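PDB 3K6Y: serine protease MT3772 from Mycobacterium tuberculosis, which cleaves proteins as a membrane-anchored serine endopeptidase and is thought to help the bacterium withstand oxidative stress and acid. Local coordinates for residues 47-52 with 78-83; 70-75 with 104-109; 94-99 with 230-235; 99-104 with 159-164; 152-157 with 166-171. One frame throughout, in Å; residues are numbered along the deposited sequence.

In the fold
Two six-stranded antiparallel barrels form the core of this chain, the trypsin-like protease part of a longer membrane protein, and the contacts step from one to the other. Contacts 1 and 2 join strands of the first barrel, their centres about 12 Å apart, and their segments alternate along the chain. Contact 3 lays the C-terminal segment 230-235 against strand 90-100, about 8 Å from contact 2 between centres. Contact 4 shares Tyr99 with contact 3 and Asp104 with contact 2, and brings in the loop before strand 167-175. Contact 5, in the second barrel, lies about 27 Å from contact 1 between centres. Asp104 of the predicted triad, touched by Ile160 and Arg169 of the second barrel's hairpin, sits where both barrels meet.

Contact 1. Residues 47-52 with 78-83; sequences IRSLAP and AGSNNV
Leu50, Val83 and Asn82 lose the most surface where the end of strand 44-51 meets the start of strand 82-87. On one face of the sheet Leu50 and Asn82 lie side by side and point the same way, and Leu50 CD1 comes 3.9 Å from Asn82 OD1. With CG anti to the backbone N (chi1 -176°), Asn82 carries its amide oxygen alongside the leucine branch; a water donates both to this OD1 and to Arg48 O, tying the side chain to the neighbouring backbone. Val83 turns to the other, buried face. Its CG1 meets Ile47 CG2 at 3.7 Å, and its CG2 lies 3.7 Å from Ser49 OG, which makes a weak hydrogen bond to Val76 O. Leu108 of strand 105-109 also packs on Val83 and Ile47, so this face belongs to the barrel interior. The backbone of Leu50 is held twice: its N donates to Asn82 O over 2.9 Å in a somewhat bent bond (144°), and its O accepts from Asn81 N at 2.9 Å along a straighter path (162°). Beyond this, Ser80 CB sits 3.2 Å from Leu50 O and Ala51 CB rests on Ser80 CA, while Ser80 OG turns to Val77 O. Since Asn81 and Asn82 both face Leu50, the geometry is that of a classic beta bulge, here at the seam where the two end strands in the order across the sheet, 44-51 and 82-87, close the N-terminal barrel of the chymotrypsin-like fold.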
# COMPACT_ATOMS: atom_id res chain seq x y z
N ILE A 47 10.71 14.97 -8.32
CA ILE A 47 10.70 13.59 -7.85
C ILE A 47 10.47 12.67 -9.04
O ILE A 47 9.58 12.90 -9.84
CB ILE A 47 9.63 13.39 -6.78
CG1 ILE A 47 9.91 14.44 -5.68
CG2 ILE A 47 9.71 11.97 -6.22
CD1 ILE A 47 9.13 14.38 -4.43
N ARG A 48 11.30 11.66 -9.17
CA ARG A 48 11.11 10.64 -10.20
C ARG A 48 11.07 9.29 -9.52
O ARG A 48 12.00 8.91 -8.81
CB ARG A 48 12.27 10.67 -11.19
CG ARG A 48 12.13 9.74 -12.36
CD ARG A 48 13.22 10.07 -13.38
NE ARG A 48 13.37 8.99 -14.35
CZ ARG A 48 13.06 9.09 -15.64
NH1 ARG A 48 12.61 10.24 -16.13
NH2 ARG A 48 13.22 8.04 -16.43
N SER A 49 10.00 8.55 -9.77
CA SER A 49 9.76 7.26 -9.09
C SER A 49 9.60 6.17 -10.13
O SER A 49 8.71 6.25 -11.00
CB SER A 49 8.54 7.34 -8.20
OG SER A 49 8.67 8.44 -7.27
N LEU A 50 10.44 5.16 -10.07
CA LEU A 50 10.33 4.00 -10.97
C LEU A 50 9.26 3.11 -10.39
O LEU A 50 9.32 2.73 -9.22
CB LEU A 50 11.66 3.24 -11.04
CG LEU A 50 12.87 4.10 -11.41
CD1 LEU A 50 14.10 3.23 -11.49
CD2 LEU A 50 12.64 4.87 -12.71
N ALA A 51 8.28 2.76 -11.22
CA ALA A 51 7.15 1.96 -10.76
C ALA A 51 6.89 0.81 -11.74
O ALA A 51 5.84 0.77 -12.40
CB ALA A 51 5.92 2.83 -10.57
N PRO A 52 7.82 -0.14 -11.79
CA PRO A 52 7.59 -1.29 -12.68
C PRO A 52 6.30 -2.07 -12.36
O PRO A 52 5.71 -2.63 -13.28
CB PRO A 52 8.85 -2.16 -12.48
CG PRO A 52 9.45 -1.70 -11.16
CD PRO A 52 9.12 -0.22 -11.11
N ALA A 78 3.26 6.38 -5.26
CA ALA A 78 2.43 5.19 -5.08
C ALA A 78 2.81 4.08 -6.05
O ALA A 78 2.89 4.31 -7.25
CB ALA A 78 0.98 5.54 -5.26
N GLY A 79 3.04 2.88 -5.52
CA GLY A 79 3.35 1.73 -6.34
C GLY A 79 4.79 1.63 -6.79
O GLY A 79 5.15 0.66 -7.44
N SER A 80 5.62 2.62 -6.45
CA SER A 80 6.98 2.65 -6.92
C SER A 80 7.90 1.78 -6.09
O SER A 80 7.58 1.42 -4.95
CB SER A 80 7.52 4.07 -6.89
OG SER A 80 7.71 4.56 -5.57
N ASN A 81 9.08 1.50 -6.63
CA ASN A 81 10.10 0.81 -5.84
C ASN A 81 11.45 1.52 -5.83
O ASN A 81 12.41 1.00 -5.25
CB ASN A 81 10.26 -0.67 -6.22
CG ASN A 81 10.89 -0.85 -7.57
OD1 ASN A 81 11.13 0.10 -8.31
ND2 ASN A 81 11.17 -2.11 -7.90
N ASN A 82 11.51 2.72 -6.40
CA ASN A 82 12.72 3.52 -6.36
C ASN A 82 12.32 4.97 -6.51
O ASN A 82 11.57 5.29 -7.43
CB ASN A 82 13.69 3.11 -7.48
CG ASN A 82 14.99 3.84 -7.40
OD1 ASN A 82 15.19 4.84 -8.08
ND2 ASN A 82 15.87 3.38 -6.52
N VAL A 83 12.82 5.85 -5.63
CA VAL A 83 12.46 7.26 -5.68
C VAL A 83 13.74 8.08 -5.67
O VAL A 83 14.61 7.85 -4.84
CB VAL A 83 11.59 7.65 -4.47
CG1 VAL A 83 11.25 9.15 -4.48
CG2 VAL A 83 10.31 6.82 -4.41
O HOH W 1 13.99 7.01 -9.42

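Contact 2. Residues 70-75 with 104-109; sequences VMTNAH and DVAILA
His75 and Asp104, the predicted proton acceptor and acidic member of the catalytic triad of a chymotrypsin-like protease, meet beside two antiparallel strands of the first barrel. Their ring and carboxylate planes stand 50° apart, yet Asp104 OD1 lies in the imidazole plane and accepts the hydrogen bond from ND1 on its syn lone pair over 2.7 Å. Asp104 OD2 likewise uses its syn lone pair, for His75 N at 2.9 Å, so the backbone and ring of one residue grip both carboxylate oxygens. With CG between the backbone N and carbonyl carbon (chi1 73°), the histidine ring folds back over its own chain, where Asn73 CB covers one face off-centre; NE2 bonds Ser183 OG.

The strands themselves pair Val70 with Leu108 and Thr72 with Ala106 through four backbone hydrogen bonds. On one face Met71 lies against Val105, CG to CG1 3.8 Å; on the other, Val70 CB approaches Leu108 CB at 4.2 Å, and Ile47 packs beside them. Where the pairing ends, Asn73 secures the aspartate's main chain: its ND2 gives Asp104 O a 2.9 Å bond, the acceptor 12° out of the amide plane.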
# COMPACT_ATOMS: atom_id res chain seq x y z
N VAL A 70 11.81 15.80 2.62
CA VAL A 70 11.03 16.35 1.52
C VAL A 70 9.58 15.87 1.64
O VAL A 70 9.33 14.68 1.89
CB VAL A 70 11.64 15.89 0.19
CG1 VAL A 70 10.69 16.13 -0.99
CG2 VAL A 70 12.93 16.63 -0.06
N MET A 71 8.62 16.78 1.47
CA MET A 71 7.22 16.41 1.42
C MET A 71 6.77 16.36 -0.06
O MET A 71 7.19 17.21 -0.88
CB MET A 71 6.34 17.41 2.20
CG MET A 71 4.87 17.02 2.15
SD MET A 71 3.85 18.00 3.29
CE MET A 71 4.29 17.32 4.90
N THR A 72 5.91 15.39 -0.37
CA THR A 72 5.26 15.30 -1.67
C THR A 72 3.89 14.63 -1.45
O THR A 72 3.51 14.38 -0.30
CB THR A 72 6.14 14.51 -2.68
OG1 THR A 72 5.55 14.57 -3.99
CG2 THR A 72 6.35 13.04 -2.29
N ASN A 73 3.14 14.39 -2.52
CA ASN A 73 1.93 13.60 -2.37
C ASN A 73 2.23 12.12 -2.36
O ASN A 73 3.19 11.68 -3.00
CB ASN A 73 0.94 13.88 -3.51
CG ASN A 73 0.32 15.27 -3.45
OD1 ASN A 73 0.32 15.98 -4.45
ND2 ASN A 73 -0.25 15.64 -2.31
N ALA A 74 1.38 11.35 -1.68
CA ALA A 74 1.52 9.90 -1.74
C ALA A 74 1.42 9.41 -3.18
O ALA A 74 2.16 8.52 -3.58
CB ALA A 74 0.49 9.22 -0.86
N HIS A 75 0.52 10.00 -3.98
CA HIS A 75 0.33 9.48 -5.33
C HIS A 75 1.51 9.76 -6.25
O HIS A 75 1.60 9.18 -7.32
CB HIS A 75 -0.98 9.99 -5.95
CG HIS A 75 -0.96 11.44 -6.36
ND1 HIS A 75 -1.59 12.43 -5.63
CD2 HIS A 75 -0.44 12.05 -7.45
CE1 HIS A 75 -1.47 13.58 -6.27
NE2 HIS A 75 -0.76 13.38 -7.37
N ASP A 104 -3.03 11.80 1.47
CA ASP A 104 -2.27 11.88 0.21
C ASP A 104 -0.96 12.65 0.40
O ASP A 104 -0.70 13.62 -0.32
CB ASP A 104 -3.08 12.41 -0.98
CG ASP A 104 -2.43 12.11 -2.32
OD1 ASP A 104 -2.99 12.57 -3.36
OD2 ASP A 104 -1.38 11.44 -2.37
N VAL A 105 -0.15 12.21 1.36
CA VAL A 105 1.14 12.85 1.63
C VAL A 105 2.18 11.78 1.87
O VAL A 105 1.88 10.76 2.51
CB VAL A 105 1.08 13.77 2.86
CG1 VAL A 105 2.47 14.30 3.25
CG2 VAL A 105 0.14 14.92 2.61
N ALA A 106 3.39 12.00 1.35
CA ALA A 106 4.54 11.18 1.69
C ALA A 106 5.66 12.09 2.16
O ALA A 106 5.79 13.23 1.70
CB ALA A 106 5.01 10.34 0.47
N ILE A 107 6.48 11.57 3.07
CA ILE A 107 7.70 12.26 3.47
C ILE A 107 8.87 11.37 3.10
O ILE A 107 8.85 10.15 3.36
CB ILE A 107 7.72 12.59 4.99
CG1 ILE A 107 6.57 13.55 5.33
CG2 ILE A 107 9.08 13.19 5.40
CD1 ILE A 107 6.40 13.87 6.83
N LEU A 108 9.85 12.01 2.45
CA LEU A 108 11.05 11.33 2.01
C LEU A 108 12.22 11.75 2.86
O LEU A 108 12.42 12.94 3.13
CB LEU A 108 11.36 11.72 0.55
CG LEU A 108 10.20 11.57 -0.42
CD1 LEU A 108 10.63 12.01 -1.80
CD2 LEU A 108 9.66 10.16 -0.51
N ALA A 109 13.03 10.75 3.24
CA ALA A 109 14.34 11.01 3.84
C ALA A 109 15.37 11.09 2.73
O ALA A 109 15.47 10.17 1.90
CB ALA A 109 14.71 9.91 4.84

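Contact 3. Residues 94-99 with 230-235; sequences ATVVSY and VGTGAC
Val230 N donates to Val96 O over 2.9 Å, nearly straight at 162°, and this bond starts the docking of the C-terminal segment 230-235 on strand 90-100. Beside it, Val230 sends its two branches to different places. CG1 rests 3.6 Å from Val97 O, whereas CG2, set between the backbone N and carbonyl carbon, touches both the Val96 side chain and Tyr99 CB, 3.7 Å from the latter. Val96 meets Val230 at about a right angle and turns its second branch to Thr232, CG2 to CG2 at 3.9 Å.

Further on, the segment passes over the Tyr99 ring. Thr232 CA stands 4.0 Å from the ring centroid and only 10° off the normal, a CH-pi contact centred on one face. The strand beneath belongs to the N-terminal barrel of the chymotrypsin-like fold, and a classic beta bulge at Val97 and Ser98, both facing Ile107, interrupts it just before the tyrosine. The torsion of Tyr99 (chi1 -180°) extends CG away from its own N and lays the ring along the path of the C-terminal chain. Its hydroxyl bonds that of Tyr161, with Thr232 O 3.1 Å from Tyr99 OH. Thr232 OG1 instead bonds Ser80 O, while Cys235 closes a disulfide with Cys54 and its N donates to Asp163 of the second subunit.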
# COMPACT_ATOMS: atom_id res chain seq x y z
N ALA A 94 16.52 8.68 -2.16
CA ALA A 94 15.49 8.98 -1.18
C ALA A 94 14.90 7.69 -0.65
O ALA A 94 14.88 6.65 -1.33
CB ALA A 94 14.44 9.83 -1.79
N THR A 95 14.39 7.76 0.57
CA THR A 95 13.66 6.67 1.23
C THR A 95 12.28 7.21 1.59
O THR A 95 12.18 8.30 2.15
CB THR A 95 14.41 6.21 2.53
OG1 THR A 95 15.71 5.74 2.14
CG2 THR A 95 13.67 5.08 3.20
N VAL A 96 11.23 6.44 1.33
CA VAL A 96 9.89 6.84 1.75
C VAL A 96 9.74 6.43 3.23
O VAL A 96 9.67 5.24 3.54
CB VAL A 96 8.81 6.16 0.89
CG1 VAL A 96 7.45 6.63 1.33
CG2 VAL A 96 9.03 6.45 -0.60
N VAL A 97 9.69 7.41 4.14
CA VAL A 97 9.62 7.10 5.56
C VAL A 97 8.26 7.36 6.18
O VAL A 97 7.99 6.91 7.30
CB VAL A 97 10.73 7.83 6.38
CG1 VAL A 97 12.10 7.39 5.89
CG2 VAL A 97 10.59 9.35 6.32
N SER A 98 7.39 8.05 5.45
CA SER A 98 5.99 8.20 5.85
C SER A 98 5.18 8.23 4.57
O SER A 98 5.58 8.84 3.58
CB SER A 98 5.79 9.48 6.68
OG SER A 98 4.45 9.67 7.03
N TYR A 99 4.03 7.57 4.60
CA TYR A 99 3.20 7.40 3.42
C TYR A 99 1.77 7.29 3.90
O TYR A 99 1.42 6.35 4.63
CB TYR A 99 3.65 6.16 2.63
CG TYR A 99 2.84 5.91 1.38
CD1 TYR A 99 3.19 6.48 0.16
CD2 TYR A 99 1.72 5.08 1.42
CE1 TYR A 99 2.44 6.24 -0.98
CE2 TYR A 99 0.97 4.84 0.28
CZ TYR A 99 1.33 5.43 -0.90
OH TYR A 99 0.58 5.18 -2.02
N VAL A 230 8.81 2.61 4.51
CA VAL A 230 7.45 2.09 4.65
C VAL A 230 7.05 1.71 3.20
O VAL A 230 7.65 2.19 2.23
CB VAL A 230 6.51 3.13 5.33
CG1 VAL A 230 7.04 3.47 6.73
CG2 VAL A 230 6.34 4.40 4.49
N GLY A 231 6.04 0.90 3.01
CA GLY A 231 5.74 0.61 1.60
C GLY A 231 5.12 1.80 0.86
O GLY A 231 4.73 2.81 1.47
N THR A 232 4.96 1.64 -0.45
CA THR A 232 4.29 2.64 -1.28
C THR A 232 2.96 2.15 -1.82
O THR A 232 2.40 2.75 -2.74
CB THR A 232 5.17 3.08 -2.43
OG1 THR A 232 5.61 1.90 -3.10
CG2 THR A 232 6.36 3.90 -1.92
N GLY A 233 2.40 1.10 -1.23
CA GLY A 233 1.03 0.72 -1.52
C GLY A 233 0.79 0.24 -2.95
O GLY A 233 1.66 -0.30 -3.63
N ALA A 234 -0.45 0.44 -3.41
CA ALA A 234 -0.88 -0.04 -4.71
C ALA A 234 -0.62 1.01 -5.77
O ALA A 234 -0.48 2.21 -5.49
CB ALA A 234 -2.36 -0.36 -4.67
N CYS A 235 -0.61 0.57 -7.02
CA CYS A 235 -0.61 1.48 -8.15
C CYS A 235 -1.93 2.22 -8.20
O CYS A 235 -3.01 1.62 -8.00
CB CYS A 235 -0.43 0.72 -9.45
SG CYS A 235 1.14 -0.19 -9.47

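Contact 4. Residues 99-104 with 159-164; sequences YDPSVD and DIYGDP
Ile160 packs tightly against Asp104 and Pro101, while Ser102 OG and Asp159 OD2 are bridged by a water. At the close-packed side, Ile160 CG2 approaches Asp104 OD1 to 3.3 Å, so a methyl branch lies against the carboxylate oxygen that accepts the hydrogen bond from His75 ND1; the two side chains cross at about a right angle. The other branch of the isoleucine, placed between backbone N and carbonyl carbon (chi1 64°), runs toward the proline, CG1 to Pro101 CB 3.9 Å, and its CD1 ends beside Tyr99 OH. Tyr161 presses on the same proline, with CE1 3.5 Å from Pro101 CB. Its hydroxyl comes in at the edge of the Tyr99 ring, in the ring plane, and the two OH atoms share a hydrogen bond of 2.9 Å.

This packing brings the loop between strands 143-157 and 167-175 against the end of strand 90-100, joining the two barrels of the chymotrypsin-like fold close to the predicted triad. In the loop's type I turn from Asp159 to Gly162, Asp159 OD1 accepts from Tyr161 N, an Asx turn, and from Asp163 N, the donors reaching it from opposite faces of the carboxylate.

The looser side has a weak bond from Ile160 N to Pro101 O, 3.5 Å long. Next to it, the water donates to Asp159 OD2 and lies 2.6 Å from Ser102 OG, and Arg53 of the second subunit packs on both residues.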
# COMPACT_ATOMS: atom_id res chain seq x y z
N TYR A 99 4.03 7.57 4.60
CA TYR A 99 3.20 7.40 3.42
C TYR A 99 1.77 7.29 3.90
O TYR A 99 1.42 6.35 4.63
CB TYR A 99 3.65 6.16 2.63
CG TYR A 99 2.84 5.91 1.38
CD1 TYR A 99 3.19 6.48 0.16
CD2 TYR A 99 1.72 5.08 1.42
CE1 TYR A 99 2.44 6.24 -0.98
CE2 TYR A 99 0.97 4.84 0.28
CZ TYR A 99 1.33 5.43 -0.90
OH TYR A 99 0.58 5.18 -2.02
N ASP A 100 0.92 8.23 3.49
CA ASP A 100 -0.47 8.28 3.94
C ASP A 100 -1.36 8.51 2.72
O ASP A 100 -1.45 9.61 2.18
CB ASP A 100 -0.66 9.41 4.96
CG ASP A 100 -2.06 9.44 5.55
OD1 ASP A 100 -3.01 9.05 4.85
OD2 ASP A 100 -2.19 9.89 6.72
N PRO A 101 -2.01 7.44 2.24
CA PRO A 101 -2.82 7.53 1.03
C PRO A 101 -4.19 8.13 1.26
O PRO A 101 -4.92 8.34 0.29
CB PRO A 101 -2.94 6.06 0.62
CG PRO A 101 -2.94 5.32 1.90
CD PRO A 101 -1.96 6.07 2.78
N SER A 102 -4.54 8.38 2.52
CA SER A 102 -5.83 9.00 2.86
C SER A 102 -5.69 10.50 2.76
O SER A 102 -6.45 11.16 2.04
CB SER A 102 -6.29 8.59 4.26
OG SER A 102 -6.46 7.18 4.35
N VAL A 103 -4.72 11.06 3.48
CA VAL A 103 -4.45 12.49 3.37
C VAL A 103 -3.80 12.78 1.99
O VAL A 103 -4.02 13.85 1.42
CB VAL A 103 -3.57 12.97 4.54
CG1 VAL A 103 -3.21 14.42 4.39
CG2 VAL A 103 -4.28 12.74 5.88
N ASP A 104 -3.03 11.80 1.47
CA ASP A 104 -2.27 11.88 0.21
C ASP A 104 -0.96 12.65 0.40
O ASP A 104 -0.70 13.62 -0.32
CB ASP A 104 -3.08 12.41 -0.98
CG ASP A 104 -2.43 12.11 -2.32
OD1 ASP A 104 -2.99 12.57 -3.36
OD2 ASP A 104 -1.38 11.44 -2.37
N ASP A 159 -10.13 8.15 -1.43
CA ASP A 159 -8.68 8.25 -1.29
C ASP A 159 -8.03 7.86 -2.61
O ASP A 159 -8.73 7.57 -3.59
CB ASP A 159 -8.17 7.44 -0.09
CG ASP A 159 -8.25 5.93 -0.26
OD1 ASP A 159 -8.41 5.41 -1.39
OD2 ASP A 159 -8.11 5.26 0.79
N ILE A 160 -6.70 7.87 -2.67
CA ILE A 160 -6.04 7.72 -3.96
C ILE A 160 -6.25 6.34 -4.59
O ILE A 160 -6.07 6.18 -5.81
CB ILE A 160 -4.54 8.06 -3.91
CG1 ILE A 160 -3.77 7.09 -3.02
CG2 ILE A 160 -4.34 9.52 -3.49
CD1 ILE A 160 -2.26 7.29 -3.10
N TYR A 161 -6.63 5.36 -3.78
CA TYR A 161 -6.88 4.01 -4.29
C TYR A 161 -8.33 3.74 -4.63
O TYR A 161 -8.66 2.65 -5.12
CB TYR A 161 -6.49 2.99 -3.24
CG TYR A 161 -5.07 3.06 -2.71
CD1 TYR A 161 -4.84 2.94 -1.33
CD2 TYR A 161 -3.98 3.16 -3.56
CE1 TYR A 161 -3.57 2.94 -0.79
CE2 TYR A 161 -2.65 3.20 -3.02
CZ TYR A 161 -2.48 3.08 -1.63
OH TYR A 161 -1.19 3.09 -1.12
N GLY A 162 -9.21 4.69 -4.33
CA GLY A 162 -10.64 4.42 -4.48
C GLY A 162 -11.10 3.40 -3.46
O GLY A 162 -12.02 2.62 -3.74
N ASP A 163 -10.50 3.40 -2.28
CA ASP A 163 -10.97 2.54 -1.19
C ASP A 163 -12.43 2.84 -0.84
O ASP A 163 -12.91 3.95 -1.05
CB ASP A 163 -10.11 2.73 0.08
CG ASP A 163 -8.69 2.19 -0.05
OD1 ASP A 163 -8.48 1.14 -0.70
OD2 ASP A 163 -7.78 2.84 0.53
N PRO A 164 -13.14 1.84 -0.28
CA PRO A 164 -14.54 2.03 0.11
C PRO A 164 -14.88 3.27 0.96
O PRO A 164 -15.85 3.97 0.65
CB PRO A 164 -14.85 0.72 0.88
CG PRO A 164 -14.02 -0.29 0.17
CD PRO A 164 -12.71 0.44 -0.11
O HOH W 2 -8.73 6.43 3.26

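Contact 5. Residues 152-157 with 166-171; sequences AIRLSG and PVTRDV
Ile153 and Val171 begin a ladder between strands 143-157 and 167-175, an antiparallel beta hairpin in the C-terminal barrel of the chymotrypsin-like fold. Their backbones exchange two hydrogen bonds, and their side chains cross obliquely with Ile153 CG1 only 3.3 Å from Val171 CG2, closer than ordinary van der Waals contact. Arg154, on the opposite face, pairs with Asp170. Bends at chi2 and chi3 fold its chain back across the neighbouring strand, bringing Asp170 OD1 over a face of the guanidinium, 2.7 Å from NH1. The two planes are 60° apart and the oxygen is well out of the guanidinium plane, so this salt bridge rests on charge without an N-H aimed at the acid. Thr168 CG2 meets the edge of the same group, 3.3 Å from Arg154 NE, and NH2 makes a weak bond to Thr168 O.

Leu155 returns to the Ile153 face. Its CB packs 3.8 Å from Val171 CG2, and Phe199 of strand 194-201 touches both residues; the backbone of Leu155 trades hydrogen bonds with that of Arg169. Next, Ser156 OG and Thr168 OG1 share a 2.8 Å hydrogen bond in which either may donate. Gly157 ends the ladder with a backbone bond in each direction to Val167, whose CG2 touches Gly157 O.

Arg169 lies on the Leu155 face: NH1 bonds Val103 O, and its side chain touches Asp104 of the predicted triad. A water in the plane of its guanidinium accepts from Arg169 NE at 2.8 Å and donates to Leu155 O at 2.7 Å.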
# COMPACT_ATOMS: atom_id res chain seq x y z
N ALA A 152 -11.13 28.24 1.02
CA ALA A 152 -10.81 27.06 1.84
C ALA A 152 -12.10 26.27 2.03
O ALA A 152 -13.11 26.84 2.45
CB ALA A 152 -10.23 27.48 3.19
N ILE A 153 -12.09 24.98 1.69
CA ILE A 153 -13.28 24.12 1.77
C ILE A 153 -12.93 22.79 2.43
O ILE A 153 -11.76 22.42 2.48
CB ILE A 153 -13.90 23.82 0.36
CG1 ILE A 153 -12.91 23.08 -0.55
CG2 ILE A 153 -14.41 25.09 -0.30
CD1 ILE A 153 -13.55 22.35 -1.73
N ARG A 154 -13.93 22.07 2.92
CA ARG A 154 -13.77 20.69 3.37
C ARG A 154 -14.25 19.80 2.25
O ARG A 154 -15.45 19.77 1.92
CB ARG A 154 -14.59 20.42 4.64
CG ARG A 154 -13.98 20.95 5.92
CD ARG A 154 -14.11 19.94 7.07
NE ARG A 154 -13.15 18.85 6.93
CZ ARG A 154 -12.02 18.73 7.61
NH1 ARG A 154 -11.69 19.62 8.54
NH2 ARG A 154 -11.21 17.70 7.38
N LEU A 155 -13.32 19.07 1.65
CA LEU A 155 -13.56 18.28 0.46
C LEU A 155 -13.70 16.82 0.86
O LEU A 155 -12.80 16.27 1.50
CB LEU A 155 -12.37 18.41 -0.50
CG LEU A 155 -12.44 17.69 -1.85
CD1 LEU A 155 -13.46 18.37 -2.78
CD2 LEU A 155 -11.08 17.61 -2.52
N SER A 156 -14.79 16.18 0.46
CA SER A 156 -15.00 14.75 0.69
C SER A 156 -14.89 14.00 -0.61
O SER A 156 -15.38 14.45 -1.64
CB SER A 156 -16.39 14.51 1.28
OG SER A 156 -16.40 14.84 2.65
N GLY A 157 -14.25 12.83 -0.58
CA GLY A 157 -14.16 12.02 -1.77
C GLY A 157 -13.32 10.78 -1.52
O GLY A 157 -12.89 10.54 -0.38
N PRO A 166 -14.75 6.97 2.16
CA PRO A 166 -14.21 8.25 1.67
C PRO A 166 -13.42 9.00 2.73
O PRO A 166 -13.49 8.69 3.92
CB PRO A 166 -15.45 9.04 1.27
CG PRO A 166 -16.55 8.44 2.09
CD PRO A 166 -16.22 6.98 2.27
N VAL A 167 -12.66 9.99 2.27
CA VAL A 167 -11.89 10.84 3.16
C VAL A 167 -12.43 12.26 3.09
O VAL A 167 -12.99 12.64 2.08
CB VAL A 167 -10.39 10.83 2.81
CG1 VAL A 167 -9.81 9.46 3.04
CG2 VAL A 167 -10.13 11.29 1.37
N THR A 168 -12.23 13.02 4.17
CA THR A 168 -12.60 14.43 4.21
C THR A 168 -11.36 15.20 4.59
O THR A 168 -10.73 14.90 5.61
CB THR A 168 -13.75 14.71 5.21
OG1 THR A 168 -14.90 13.93 4.83
CG2 THR A 168 -14.14 16.19 5.20
N ARG A 169 -11.02 16.20 3.78
CA ARG A 169 -9.76 16.95 3.95
C ARG A 169 -10.00 18.43 3.77
O ARG A 169 -10.87 18.85 2.99
CB ARG A 169 -8.77 16.50 2.88
CG ARG A 169 -8.43 15.04 2.99
CD ARG A 169 -7.48 14.60 1.91
NE ARG A 169 -8.13 14.55 0.60
CZ ARG A 169 -7.50 14.24 -0.53
NH1 ARG A 169 -6.20 13.99 -0.51
NH2 ARG A 169 -8.17 14.19 -1.67
N ASP A 170 -9.22 19.23 4.48
CA ASP A 170 -9.20 20.68 4.24
C ASP A 170 -8.33 20.99 3.03
O ASP A 170 -7.16 20.61 2.98
CB ASP A 170 -8.64 21.43 5.46
CG ASP A 170 -9.55 21.36 6.68
OD1 ASP A 170 -10.78 21.25 6.53
OD2 ASP A 170 -9.02 21.44 7.80
N VAL A 171 -8.92 21.68 2.06
CA VAL A 171 -8.27 22.04 0.82
C VAL A 171 -8.50 23.50 0.49
O VAL A 171 -9.48 24.10 0.97
CB VAL A 171 -8.71 21.13 -0.36
CG1 VAL A 171 -8.51 19.65 0.02
CG2 VAL A 171 -10.12 21.41 -0.79
O HOH W 3 -10.92 14.74 0.22